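Local coordinates for protein acyltransferase (Streptococcus pneumoniae, PDB 5UG1) that probably transfers acetyl groups onto hydroxyls of peptidoglycan as the C-terminal catalytic domain of OatA, here carrying a methylsulfonyl adduct, at residues K56-A61 with K79-G84; I88-Y93 with D162-A167. All coordinates share one frame; numbering follows the deposited sequence.

Contact 1. Residues K56-A61 with K79-G84; sequences KTVVIA and KNLPKG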
ATOM      1  N   LYS A  56       3.153  -9.738  12.069  1.00 21.11           N
ATOM      2  CA  LYS A  56       3.173  -8.495  12.834  1.00 21.00           C
ATOM      3  C   LYS A  56       2.962  -7.270  11.950  1.00 19.96           C
ATOM      4  O   LYS A  56       2.177  -6.383  12.285  1.00 24.98           O
ATOM      5  CB  LYS A  56       4.490  -8.362  13.597  1.00 24.46           C
ATOM      6  CG  LYS A  56       4.517  -7.124  14.474  1.00 24.29           C
ATOM      7  CD  LYS A  56       5.817  -6.979  15.200  1.00 26.01           C
ATOM      8  CE  LYS A  56       6.773  -6.101  14.423  1.00 29.46           C
ATOM      9  NZ  LYS A  56       8.067  -5.935  15.156  1.00 36.94           N
ATOM     10  N   THR A  57       3.675  -7.178  10.841  1.00 19.89           N
ATOM     11  CA  THR A  57       3.608  -5.994  10.000  1.00 23.53           C
ATOM     12  C   THR A  57       2.681  -6.262   8.819  1.00 22.18           C
ATOM     13  O   THR A  57       2.861  -7.241   8.086  1.00 21.01           O
ATOM     14  CB  THR A  57       4.998  -5.585   9.517  1.00 25.13           C
ATOM     15  OG1 THR A  57       5.898  -5.575  10.632  1.00 30.16           O
ATOM     16  CG2 THR A  57       4.951  -4.207   8.919  1.00 27.48           C
ATOM     17  N   VAL A  58       1.694  -5.385   8.646  1.00 18.69           N
ATOM     18  CA  VAL A  58       0.680  -5.487   7.602  1.00 16.90           C
ATOM     19  C   VAL A  58       0.855  -4.310   6.650  1.00 18.62           C
ATOM     20  O   VAL A  58       0.878  -3.148   7.080  1.00 20.19           O
ATOM     21  CB  VAL A  58      -0.738  -5.496   8.205  1.00 24.28           C
ATOM     22  CG1 VAL A  58      -1.780  -5.771   7.123  1.00 21.70           C
ATOM     23  CG2 VAL A  58      -0.828  -6.509   9.347  1.00 24.41           C
ATOM     24  N   VAL A  59       0.979  -4.601   5.362  1.00 16.85           N
ATOM     25  CA  VAL A  59       1.088  -3.566   4.344  1.00 23.21           C
ATOM     26  C   VAL A  59      -0.187  -3.582   3.514  1.00 20.72           C
ATOM     27  O   VAL A  59      -0.509  -4.595   2.881  1.00 22.38           O
ATOM     28  CB  VAL A  59       2.327  -3.758   3.456  1.00 23.03           C
ATOM     29  CG1 VAL A  59       2.494  -2.543   2.557  1.00 17.99           C
ATOM     30  CG2 VAL A  59       3.580  -3.973   4.326  1.00 18.37           C
ATOM     31  N   ILE A  60      -0.903  -2.459   3.514  1.00 16.19           N
ATOM     32  CA  ILE A  60      -2.138  -2.295   2.755  1.00 19.64           C
ATOM     33  C   ILE A  60      -1.785  -1.461   1.528  1.00 18.77           C
ATOM     34  O   ILE A  60      -1.601  -0.242   1.625  1.00 21.70           O
ATOM     35  CB  ILE A  60      -3.246  -1.633   3.589  1.00 21.78           C
ATOM     36  CG1 ILE A  60      -3.524  -2.421   4.873  1.00 21.63           C
ATOM     37  CG2 ILE A  60      -4.540  -1.464   2.748  1.00 19.68           C
ATOM     38  CD1 ILE A  60      -3.858  -3.934   4.671  1.00 17.08           C
ATOM     39  N   ALA A  61      -1.670  -2.111   0.373  1.00 18.12           N
ATOM     40  CA  ALA A  61      -1.248  -1.448  -0.862  1.00 18.16           C
ATOM     41  C   ALA A  61      -2.428  -1.394  -1.830  1.00 27.55           C
ATOM     42  O   ALA A  61      -2.500  -2.125  -2.823  1.00 19.66           O
ATOM     43  CB  ALA A  61      -0.028  -2.173  -1.467  1.00 19.08           C
ATOM     44  N   LYS A  79      -9.265   1.129  11.906  1.00 18.97           N
ATOM     45  CA  LYS A  79      -9.967   0.711  13.120  1.00 21.77           C
ATOM     46  C   LYS A  79      -9.852  -0.796  13.339  1.00 20.81           C
ATOM     47  O   LYS A  79      -9.729  -1.267  14.475  1.00 23.02           O
ATOM     48  CB  LYS A  79     -11.441   1.125  13.030  1.00 26.18           C
ATOM     49  CG  LYS A  79     -12.351   0.528  14.106  1.00 33.67           C
ATOM     50  CD  LYS A  79     -12.181   1.214  15.450  1.00 42.41           C
ATOM     51  CE  LYS A  79     -12.994   0.528  16.540  1.00 54.75           C
ATOM     52  NZ  LYS A  79     -14.438   0.404  16.181  1.00 60.51           N
ATOM     53  N   ASN A  80      -9.888  -1.568  12.265  1.00 24.58           N
ATOM     54  CA  ASN A  80     -10.008  -3.010  12.381  1.00 27.30           C
ATOM     55  C   ASN A  80      -8.664  -3.714  12.445  1.00 22.79           C
ATOM     56  O   ASN A  80      -8.638  -4.940  12.594  1.00 21.67           O
ATOM     57  CB  ASN A  80     -10.846  -3.560  11.223  1.00 22.67           C
ATOM     58  CG  ASN A  80     -12.347  -3.499  11.517  1.00 30.89           C
ATOM     59  OD1 ASN A  80     -12.889  -4.366  12.205  1.00 32.13           O
ATOM     60  ND2 ASN A  80     -13.018  -2.470  11.002  1.00 27.01           N
ATOM     61  N   LEU A  81      -7.560  -2.978  12.343  1.00 21.79           N
ATOM     62  CA  LEU A  81      -6.251  -3.587  12.529  1.00 20.59           C
ATOM     63  C   LEU A  81      -6.226  -4.292  13.883  1.00 25.00           C
ATOM     64  O   LEU A  81      -6.572  -3.674  14.899  1.00 19.48           O
ATOM     65  CB  LEU A  81      -5.142  -2.537  12.462  1.00 17.48           C
ATOM     66  CG  LEU A  81      -3.714  -3.032  12.682  1.00 25.04           C
ATOM     67  CD1 LEU A  81      -3.194  -3.737  11.430  1.00 22.77           C
ATOM     68  CD2 LEU A  81      -2.793  -1.892  13.086  1.00 21.63           C
ATOM     69  N   PRO A  82      -5.882  -5.576  13.932  1.00 23.63           N
ATOM     70  CA  PRO A  82      -5.941  -6.291  15.210  1.00 24.55           C
ATOM     71  C   PRO A  82      -4.812  -5.851  16.115  1.00 25.89           C
ATOM     72  O   PRO A  82      -3.754  -5.414  15.657  1.00 25.82           O
ATOM     73  CB  PRO A  82      -5.787  -7.766  14.812  1.00 23.42           C
ATOM     74  CG  PRO A  82      -5.986  -7.801  13.327  1.00 18.76           C
ATOM     75  CD  PRO A  82      -5.527  -6.469  12.821  1.00 26.87           C
ATOM     76  N   LYS A  83      -5.062  -5.959  17.417  1.00 22.76           N
ATOM     77  CA  LYS A  83      -4.026  -5.719  18.407  1.00 25.81           C
ATOM     78  C   LYS A  83      -2.777  -6.513  18.058  1.00 30.67           C
ATOM     79  O   LYS A  83      -2.862  -7.658  17.605  1.00 22.42           O
ATOM     80  CB  LYS A  83      -4.531  -6.121  19.797  1.00 35.57           C
ATOM     81  CG  LYS A  83      -5.576  -5.181  20.356  1.00 48.69           C
ATOM     82  CD  LYS A  83      -6.038  -5.599  21.755  1.00 60.99           C
ATOM     83  CE  LYS A  83      -7.412  -6.273  21.722  1.00 64.03           C
ATOM     84  NZ  LYS A  83      -7.980  -6.502  23.090  1.00 66.78           N
ATOM     85  N   GLY A  84      -1.614  -5.888  18.254  1.00 25.03           N
ATOM     86  CA  GLY A  84      -0.344  -6.563  18.115  1.00 28.92           C
ATOM     87  C   GLY A  84       0.343  -6.366  16.784  1.00 25.50           C
ATOM     88  O   GLY A  84       1.408  -6.959  16.560  1.00 22.57           O
TER

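Contact 2. Residues I88-Y93 with D162-A167; sequences ILVTPY and DTIATA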
ATOM      1  N   ILE A  88       1.273  -0.518   7.552  1.00 24.20           N
ATOM      2  CA  ILE A  88       1.839   0.421   6.589  1.00 29.40           C
ATOM      3  C   ILE A  88       0.802   0.694   5.505  1.00 24.86           C
ATOM      4  O   ILE A  88       0.236  -0.244   4.935  1.00 18.38           O
ATOM      5  CB  ILE A  88       3.147  -0.125   6.004  1.00 17.97           C
ATOM      6  CG1 ILE A  88       4.194  -0.145   7.108  1.00 21.35           C
ATOM      7  CG2 ILE A  88       3.612   0.694   4.821  1.00 18.46           C
ATOM      8  CD1 ILE A  88       5.437  -0.711   6.662  1.00 27.16           C
ATOM      9  N   LEU A  89       0.546   1.974   5.231  1.00 24.89           N
ATOM     10  CA  LEU A  89      -0.428   2.377   4.221  1.00 22.03           C
ATOM     11  C   LEU A  89       0.309   2.884   2.984  1.00 25.16           C
ATOM     12  O   LEU A  89       1.114   3.821   3.080  1.00 22.27           O
ATOM     13  CB  LEU A  89      -1.366   3.452   4.774  1.00 24.07           C
ATOM     14  CG  LEU A  89      -2.017   3.142   6.125  1.00 24.36           C
ATOM     15  CD1 LEU A  89      -2.802   4.345   6.632  1.00 22.84           C
ATOM     16  CD2 LEU A  89      -2.909   1.905   6.046  1.00 21.26           C
ATOM     17  N   VAL A  90       0.027   2.281   1.825  1.00 17.49           N
ATOM     18  CA  VAL A  90       0.635   2.693   0.563  1.00 18.37           C
ATOM     19  C   VAL A  90      -0.353   3.600  -0.173  1.00 24.64           C
ATOM     20  O   VAL A  90      -1.425   3.151  -0.603  1.00 20.21           O
ATOM     21  CB  VAL A  90       1.032   1.486  -0.293  1.00 19.34           C
ATOM     22  CG1 VAL A  90       2.098   1.904  -1.314  1.00 19.98           C
ATOM     23  CG2 VAL A  90       1.549   0.355   0.581  1.00 18.33           C
ATOM     24  N   THR A  91       0.002   4.879  -0.323  1.00 18.76           N
ATOM     25  CA  THR A  91      -0.914   5.835  -0.924  1.00 18.25           C
ATOM     26  C   THR A  91      -1.100   5.521  -2.408  1.00 23.05           C
ATOM     27  O   THR A  91      -0.179   5.028  -3.067  1.00 21.35           O
ATOM     28  CB  THR A  91      -0.408   7.270  -0.762  1.00 18.30           C
ATOM     29  OG1 THR A  91       0.928   7.378  -1.276  1.00 20.13           O
ATOM     30  CG2 THR A  91      -0.456   7.730   0.726  1.00 18.15           C
ATOM     31  N   PRO A  92      -2.293   5.764  -2.950  1.00 18.30           N
ATOM     32  CA  PRO A  92      -2.543   5.451  -4.357  1.00 19.80           C
ATOM     33  C   PRO A  92      -2.131   6.603  -5.261  1.00 23.82           C
ATOM     34  O   PRO A  92      -2.028   7.753  -4.837  1.00 29.35           O
ATOM     35  CB  PRO A  92      -4.062   5.234  -4.398  1.00 18.70           C
ATOM     36  CG  PRO A  92      -4.571   6.119  -3.323  1.00 18.29           C
ATOM     37  CD  PRO A  92      -3.519   6.198  -2.257  1.00 18.00           C
ATOM     38  N   TYR A  93      -1.902   6.272  -6.534  1.00 24.36           N
ATOM     39  CA  TYR A  93      -1.531   7.277  -7.529  1.00 21.28           C
ATOM     40  C   TYR A  93      -2.298   7.053  -8.825  1.00 21.64           C
ATOM     41  O   TYR A  93      -2.102   6.035  -9.498  1.00 20.92           O
ATOM     42  CB  TYR A  93      -0.028   7.256  -7.799  1.00 20.20           C
ATOM     43  CG  TYR A  93       0.384   8.223  -8.874  1.00 30.26           C
ATOM     44  CD1 TYR A  93       0.410   9.595  -8.634  1.00 20.87           C
ATOM     45  CD2 TYR A  93       0.737   7.769 -10.145  1.00 23.87           C
ATOM     46  CE1 TYR A  93       0.782  10.486  -9.640  1.00 21.73           C
ATOM     47  CE2 TYR A  93       1.114   8.647 -11.144  1.00 30.25           C
ATOM     48  CZ  TYR A  93       1.129  10.004 -10.891  1.00 30.89           C
ATOM     49  OH  TYR A  93       1.507  10.872 -11.894  1.00 23.28           O
ATOM     50  N   ASP A 162      10.964  -0.182  -3.326  1.00 24.94           N
ATOM     51  CA  ASP A 162      11.853   0.521  -2.401  1.00 23.24           C
ATOM     52  C   ASP A 162      11.088   1.476  -1.496  1.00 30.30           C
ATOM     53  O   ASP A 162      11.512   1.724  -0.361  1.00 29.33           O
ATOM     54  CB  ASP A 162      12.931   1.281  -3.162  1.00 31.53           C
ATOM     55  CG  ASP A 162      14.012   0.360  -3.722  1.00 50.17           C
ATOM     56  OD1 ASP A 162      14.178  -0.768  -3.200  1.00 54.48           O
ATOM     57  OD2 ASP A 162      14.698   0.771  -4.686  1.00 56.63           O
ATOM     58  N   THR A 163       9.977   2.032  -1.982  1.00 26.98           N
ATOM     59  CA  THR A 163       9.155   2.894  -1.141  1.00 26.31           C
ATOM     60  C   THR A 163       8.631   2.127   0.064  1.00 22.68           C
ATOM     61  O   THR A 163       8.677   2.614   1.197  1.00 21.45           O
ATOM     62  CB  THR A 163       7.999   3.467  -1.962  1.00 30.42           C
ATOM     63  OG1 THR A 163       8.524   4.153  -3.105  1.00 31.01           O
ATOM     64  CG2 THR A 163       7.190   4.449  -1.127  1.00 31.17           C
ATOM     65  N   ILE A 164       8.141   0.907  -0.168  1.00 23.67           N
ATOM     66  CA  ILE A 164       7.616   0.088   0.919  1.00 25.39           C
ATOM     67  C   ILE A 164       8.747  -0.394   1.828  1.00 24.89           C
ATOM     68  O   ILE A 164       8.618  -0.383   3.059  1.00 28.38           O
ATOM     69  CB  ILE A 164       6.780  -1.067   0.330  1.00 26.94           C
ATOM     70  CG1 ILE A 164       5.469  -0.495  -0.238  1.00 23.85           C
ATOM     71  CG2 ILE A 164       6.484  -2.156   1.366  1.00 21.48           C
ATOM     72  CD1 ILE A 164       4.747  -1.437  -1.163  1.00 20.56           C
ATOM     73  N   ALA A 165       9.882  -0.800   1.248  1.00 24.07           N
ATOM     74  CA  ALA A 165      11.023  -1.181   2.077  1.00 23.75           C
ATOM     75  C   ALA A 165      11.429  -0.044   3.005  1.00 27.41           C
ATOM     76  O   ALA A 165      11.716  -0.267   4.189  1.00 26.45           O
ATOM     77  CB  ALA A 165      12.208  -1.597   1.202  1.00 26.19           C
ATOM     78  N   THR A 166      11.439   1.188   2.496  1.00 27.13           N
ATOM     79  CA  THR A 166      11.831   2.315   3.336  1.00 28.48           C
ATOM     80  C   THR A 166      10.837   2.536   4.469  1.00 24.25           C
ATOM     81  O   THR A 166      11.238   2.840   5.592  1.00 28.93           O
ATOM     82  CB  THR A 166      11.981   3.567   2.481  1.00 30.20           C
ATOM     83  OG1 THR A 166      13.084   3.382   1.590  1.00 34.88           O
ATOM     84  CG2 THR A 166      12.255   4.784   3.348  1.00 36.04           C
ATOM     85  N   ALA A 167       9.537   2.374   4.200  1.00 23.22           N
ATOM     86  CA  ALA A 167       8.537   2.467   5.262  1.00 21.25           C
ATOM     87  C   ALA A 167       8.715   1.361   6.306  1.00 26.76           C
ATOM     88  O   ALA A 167       8.598   1.610   7.510  1.00 26.82           O
ATOM     89  CB  ALA A 167       7.132   2.412   4.662  1.00 19.32           C
TER

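Contact 1. Residues K56-A61 with K79-G84
The flat group here is the Gly84 carbonyl, and Lys56 meets it at the oxygen end: Lys56 CG lies 3.7 Å from Gly84 O, on the far side from Gly84 C, with a C=O...CG angle near 146°. Lys56 CG stands opposite the backbone N (chi1 -176°), which lays the first part of the chain beside the turn; the end then bends off, and its NZ makes a long, weak ion pair with Asp4. Gly84 has a positive phi (98°), a conformation that glycine accommodates easily.

Deeper in, Val58 points at the other segment and sends CG2, the branch beside its backbone N, to Leu81 CD1 at 4.2 Å. The two side chains run antiparallel and meet, offset, by their end methyls. Leu81 also rests on Met45 and Tyr121, so Val58 is one of several apolar walls around it.

The segments are the strand and the helix exit of the beta-alpha-beta unit formed by strand 57-61, helix 70-80 and strand 86-90. No hydrogen bond joins them: the touch is aliphatic carbon on carbon or on a carbonyl oxygen, implying loose, non-directional packing, while the backbone hydrogen bonds of strand 57-61 go to its sheet neighbours, strands 86-90 and 6-10.

Contact 2. Residues I88-Y93 with D162-A167
The carbonyl O of Asp162, on the helix that sets Ile164 and Ala167 against Ile88 and Val90, is gripped twice by Thr166. Thr166 N gives the ordinary helical bond at 2.9 Å to Asp162 O, and Thr166 OG1 adds a second at 3.0 Å to the same oxygen. The hydroxyl comes in at a C=O...O angle of 152°, tilted 28° from the carbonyl plane, and the two donors reach the oxygen from opposite faces of that plane. The hydroxyl is thus folded back on its own helix, on the exposed side. Thr163 OG1 likewise bonds to Leu159 O, one turn back.

The side chains that touch across the contact are all aliphatic. The two branches of Ile88 both bear on Ala167 from the strand side: its CG2 sits 3.9 Å from Ala167 CB, and its CD1 lies beside the methyl and also comes to 3.9 Å from Ala167 C. That reach follows from an extended chain (chi2 177°), with CG1 beside the backbone N. One turn earlier in the helix, the CB of Ile164 does not point straight at strand 86-90, but CG1 and CD1 swing in to meet Val90. Val90 CG2 lies 4.1 Å from both Ile164 CD1 and Ile164 CG1, which puts this methyl over the last bond of Ile164; the two side chains cross at about a right angle.

All four residues are buried, and Ala125 of the neighbouring strand extends the floor beneath Ala167. Leu89, between Ile88 and Val90, turns instead to Met112 of helix 102-118. A parallel sheet sandwiched this way, with alternate strand residues facing helices on either side, is consistent with the three-layer alpha/beta/alpha arrangement of SGNH-type hydrolases, an atypical alpha/beta hydrolase fold, here with helix 150-171 closing one face.

Strands 57-61 and 86-90 are neighbours in the parallel sheet, so the two contacts, 14 Å apart between centres, are joined directly. Val58 O lies 2.7 Å from Ile88 N, and Ile60 N lies 2.9 Å from Ile88 O, both probable hydrogen bonds. Val59 CG1 also packs on Val90 CG2 at 3.6 Å. Contact 1 lies on the face of helix 70-80, contact 2 on the other face, under helix 150-171. The side chains of Leu81 and Ile88 are about 10 and 9 Å from the sodium ion. The methylsulfonyl group, in a pocket that includes Ser12 and His145, is about 12 Å from the Val90 side chain.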